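Local coordinates for hypothetical protein (Shewanella oneidensis, PDB 2OTM) that is of unknown function but, as a member of the YjgF-like family, may act as an endoribonuclease, at residues Lys49-Thr61 / Pro138-Leu150. Residues are numbered along the deposited sequence; the frame is centred on the assembly and turned at random. Where two conformers were deposited one is given.
Sequences KLLYQGQLGADYT and PVMPLNSLCLVYL. With NA (sodium ion), chain H.
L145, just ahead of strand 146-153, packs its side chain against the loop that leads from strand 49-50 toward helix 62-84. A first torsion of 173° swings CG away from the backbone N, and the isobutyl group splits between two neighbours: CD1 lies 3.3 Å from the backbone N of L56, and CD2 lies 3.8 Å from CD2 of the Y60 ring, while CB meets CB of Y52. Farther along, L50 CD2 touches L142 CB at 3.5 Å.

The backbones are joined by L145 N to Y52 O (3.0 Å). Beside it Q53 and S144 form a single beta bridge. CA-H...O contacts run from L145 CA to G54 O (3.4 Å) and from Q53 CA to N143 O (3.0 Å).

Among polar side chains, a water links Q53 OE1 to N143 ND2, and Q53 NE2 donates back to L50 O (3.1 Å). Y60 OH accepts from Q53 N at 3.0 Å, and CD1 of Y52 lies over one face of the Y60 ring, near the rim. A valine in place of Y60 would probably leave Q53 N without this acceptor and remove the ring from beside L145 CD2 and Y52 CD1.

The chemistry thus implies a mixed join, backbone-bonded with an apolar centre at L145, between this loop and the start of a central sheet strand in the YjgF-like fold.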
# COMPACT_ATOMS: atom_id res chain seq x y z
N LYS B 49 -5.74 -23.45 10.99
CA LYS B 49 -4.76 -23.02 12.00
C LYS B 49 -3.77 -22.02 11.41
O LYS B 49 -3.23 -22.26 10.35
CB LYS B 49 -3.99 -24.22 12.53
CG LYS B 49 -4.84 -25.15 13.41
N LEU B 50 -3.53 -20.92 12.11
CA LEU B 50 -2.55 -19.93 11.68
C LEU B 50 -1.19 -20.51 12.01
O LEU B 50 -0.83 -20.65 13.17
CB LEU B 50 -2.76 -18.60 12.39
CG LEU B 50 -1.82 -17.49 11.94
CD1 LEU B 50 -1.96 -17.29 10.45
CD2 LEU B 50 -2.10 -16.20 12.73
N LEU B 51 -0.46 -20.90 10.98
CA LEU B 51 0.69 -21.76 11.16
C LEU B 51 1.94 -21.03 11.61
O LEU B 51 2.80 -21.64 12.24
CB LEU B 51 0.94 -22.56 9.90
CG LEU B 51 1.25 -24.04 10.01
CD1 LEU B 51 0.10 -24.77 10.74
CD2 LEU B 51 1.43 -24.58 8.60
N TYR B 52 2.03 -19.75 11.30
CA TYR B 52 3.21 -18.93 11.60
C TYR B 52 2.83 -17.67 12.36
O TYR B 52 2.16 -16.79 11.83
CB TYR B 52 3.90 -18.53 10.32
CG TYR B 52 4.33 -19.71 9.49
CD1 TYR B 52 5.56 -20.28 9.67
CD2 TYR B 52 3.50 -20.25 8.54
CE1 TYR B 52 5.98 -21.35 8.90
CE2 TYR B 52 3.90 -21.35 7.77
CZ TYR B 52 5.14 -21.88 7.95
OH TYR B 52 5.56 -22.96 7.20
N GLN B 53 3.24 -17.64 13.61
CA GLN B 53 2.97 -16.51 14.47
C GLN B 53 4.22 -16.06 15.17
O GLN B 53 4.73 -16.74 16.05
CB GLN B 53 1.95 -16.90 15.52
CG GLN B 53 0.62 -17.32 14.96
CD GLN B 53 -0.30 -17.84 16.04
OE1 GLN B 53 -0.61 -17.13 16.97
NE2 GLN B 53 -0.76 -19.06 15.88
N GLY B 54 4.74 -14.92 14.75
CA GLY B 54 5.96 -14.43 15.29
C GLY B 54 6.68 -13.57 14.27
O GLY B 54 6.05 -13.00 13.39
N GLN B 55 8.00 -13.51 14.38
CA GLN B 55 8.80 -12.54 13.66
C GLN B 55 9.95 -13.22 12.92
O GLN B 55 10.66 -14.07 13.49
CB GLN B 55 9.36 -11.59 14.68
CG GLN B 55 10.14 -10.43 14.12
CD GLN B 55 10.56 -9.49 15.23
OE1 GLN B 55 11.41 -9.81 16.03
NE2 GLN B 55 9.96 -8.33 15.28
N LEU B 56 10.17 -12.80 11.69
CA LEU B 56 11.29 -13.31 10.87
C LEU B 56 12.62 -12.93 11.47
O LEU B 56 12.86 -11.76 11.82
CB LEU B 56 11.22 -12.72 9.46
CG LEU B 56 11.97 -13.49 8.40
CD1 LEU B 56 11.27 -14.86 8.21
CD2 LEU B 56 12.05 -12.66 7.08
N GLY B 57 13.51 -13.90 11.61
CA GLY B 57 14.80 -13.67 12.20
C GLY B 57 14.86 -13.87 13.70
O GLY B 57 15.95 -14.01 14.27
N ALA B 58 13.71 -13.87 14.36
CA ALA B 58 13.64 -14.11 15.80
C ALA B 58 12.99 -15.49 16.09
O ALA B 58 13.56 -16.33 16.79
CB ALA B 58 12.86 -12.94 16.50
N ASP B 59 11.79 -15.69 15.55
CA ASP B 59 11.03 -16.90 15.74
C ASP B 59 11.08 -17.82 14.54
O ASP B 59 10.87 -19.04 14.70
CB ASP B 59 9.56 -16.55 16.00
CG ASP B 59 9.39 -15.59 17.13
OD1 ASP B 59 9.83 -15.93 18.25
OD2 ASP B 59 8.89 -14.47 16.90
N TYR B 60 11.31 -17.27 13.35
CA TYR B 60 11.29 -18.03 12.08
C TYR B 60 12.50 -17.67 11.24
O TYR B 60 12.89 -16.50 11.17
CB TYR B 60 10.00 -17.78 11.26
CG TYR B 60 8.79 -18.26 12.01
CD1 TYR B 60 8.52 -19.62 12.14
CD2 TYR B 60 7.94 -17.34 12.66
CE1 TYR B 60 7.43 -20.04 12.87
CE2 TYR B 60 6.85 -17.77 13.40
CZ TYR B 60 6.59 -19.10 13.48
OH TYR B 60 5.51 -19.54 14.21
N THR B 61 13.06 -18.69 10.60
CA THR B 61 14.17 -18.52 9.68
C THR B 61 13.64 -18.05 8.32
O THR B 61 12.43 -18.06 8.05
CB THR B 61 14.90 -19.80 9.47
OG1 THR B 61 14.02 -20.75 8.85
CG2 THR B 61 15.43 -20.35 10.80
N PRO B 138 5.71 -3.77 12.70
CA PRO B 138 6.12 -4.31 14.00
C PRO B 138 5.07 -5.17 14.68
O PRO B 138 5.40 -6.00 15.55
CB PRO B 138 6.39 -3.07 14.83
CG PRO B 138 5.61 -2.00 14.19
CD PRO B 138 5.45 -2.34 12.75
N VAL B 139 3.81 -4.94 14.33
CA VAL B 139 2.69 -5.64 14.99
C VAL B 139 1.76 -6.11 13.89
O VAL B 139 1.43 -5.34 12.98
CB VAL B 139 1.91 -4.69 16.00
CG1 VAL B 139 0.68 -5.44 16.55
CG2 VAL B 139 2.83 -4.18 17.11
N MSE B 140 1.32 -7.35 13.98
CA MSE B 140 0.53 -7.98 12.92
C MSE B 140 -0.80 -8.50 13.45
O MSE B 140 -0.86 -8.96 14.58
CB MSE B 140 1.30 -9.16 12.31
CG MSE B 140 2.62 -8.82 11.74
SE MSE B 140 2.48 -7.83 10.07
CE MSE B 140 2.03 -9.34 8.92
N PRO B 141 -1.83 -8.56 12.59
CA PRO B 141 -3.09 -9.13 13.07
C PRO B 141 -2.85 -10.58 13.40
O PRO B 141 -2.11 -11.25 12.66
CB PRO B 141 -4.02 -8.98 11.86
CG PRO B 141 -3.37 -7.93 10.99
CD PRO B 141 -1.91 -8.23 11.17
N LEU B 142 -3.39 -11.04 14.53
CA LEU B 142 -3.25 -12.41 15.00
C LEU B 142 -1.79 -12.79 15.27
O LEU B 142 -1.48 -13.97 15.38
CB LEU B 142 -3.88 -13.41 14.00
CG LEU B 142 -5.37 -13.21 13.58
CD1 LEU B 142 -5.82 -14.25 12.56
CD2 LEU B 142 -6.26 -13.28 14.78
N ASN B 143 -0.89 -11.81 15.38
CA ASN B 143 0.53 -12.07 15.47
C ASN B 143 1.06 -12.92 14.33
O ASN B 143 2.08 -13.63 14.49
CB ASN B 143 0.87 -12.70 16.82
CG ASN B 143 2.36 -12.73 17.11
OD1 ASN B 143 3.12 -11.83 16.70
ND2 ASN B 143 2.79 -13.78 17.82
N SER B 144 0.41 -12.83 13.17
CA SER B 144 0.85 -13.53 12.00
C SER B 144 2.26 -13.11 11.58
O SER B 144 2.64 -11.95 11.69
CB SER B 144 -0.11 -13.29 10.83
OG SER B 144 0.19 -14.12 9.71
N LEU B 145 3.04 -14.05 11.08
CA LEU B 145 4.34 -13.69 10.51
C LEU B 145 4.19 -12.85 9.25
O LEU B 145 5.01 -11.98 8.97
CB LEU B 145 5.13 -14.94 10.21
CG LEU B 145 6.45 -14.77 9.47
CD1 LEU B 145 7.43 -13.98 10.34
CD2 LEU B 145 6.92 -16.16 9.19
N CYS B 146 3.12 -13.09 8.49
CA CYS B 146 2.96 -12.40 7.24
C CYS B 146 1.51 -12.23 6.82
O CYS B 146 0.60 -12.88 7.34
CB CYS B 146 3.71 -13.14 6.13
SG CYS B 146 3.05 -14.79 5.70
N LEU B 147 1.34 -11.32 5.88
CA LEU B 147 0.05 -11.08 5.26
C LEU B 147 0.28 -10.83 3.77
O LEU B 147 1.21 -10.08 3.39
CB LEU B 147 -0.54 -9.85 5.95
CG LEU B 147 -2.00 -9.47 6.10
CD1 LEU B 147 -2.87 -10.58 6.64
CD2 LEU B 147 -2.01 -8.24 7.04
N VAL B 148 -0.59 -11.39 2.93
CA VAL B 148 -0.44 -11.27 1.49
C VAL B 148 -1.73 -10.71 0.90
O VAL B 148 -2.84 -11.08 1.33
CB VAL B 148 -0.08 -12.67 0.87
CG1 VAL B 148 -0.31 -12.71 -0.61
CG2 VAL B 148 1.38 -13.04 1.23
N TYR B 149 -1.58 -9.83 -0.08
CA TYR B 149 -2.67 -9.25 -0.84
C TYR B 149 -2.36 -9.45 -2.32
O TYR B 149 -1.25 -9.17 -2.77
CB TYR B 149 -2.79 -7.75 -0.59
CG TYR B 149 -3.09 -7.36 0.82
CD1 TYR B 149 -2.10 -7.35 1.80
CD2 TYR B 149 -4.35 -6.93 1.17
CE1 TYR B 149 -2.39 -6.98 3.12
CE2 TYR B 149 -4.67 -6.57 2.50
CZ TYR B 149 -3.67 -6.60 3.46
OH TYR B 149 -3.99 -6.20 4.74
N LEU B 150 -3.35 -9.88 -3.08
CA LEU B 150 -3.22 -10.08 -4.53
C LEU B 150 -4.19 -9.18 -5.28
O LEU B 150 -5.25 -8.83 -4.76
CB LEU B 150 -3.50 -11.52 -4.91
CG LEU B 150 -2.56 -12.60 -4.37
CD1 LEU B 150 -2.93 -13.92 -4.95
CD2 LEU B 150 -1.11 -12.27 -4.68
NA NA H . 11.56 -21.03 15.65
O HOH W 1 1.09 -15.76 18.88
O HOH W 2 9.23 -20.39 16.51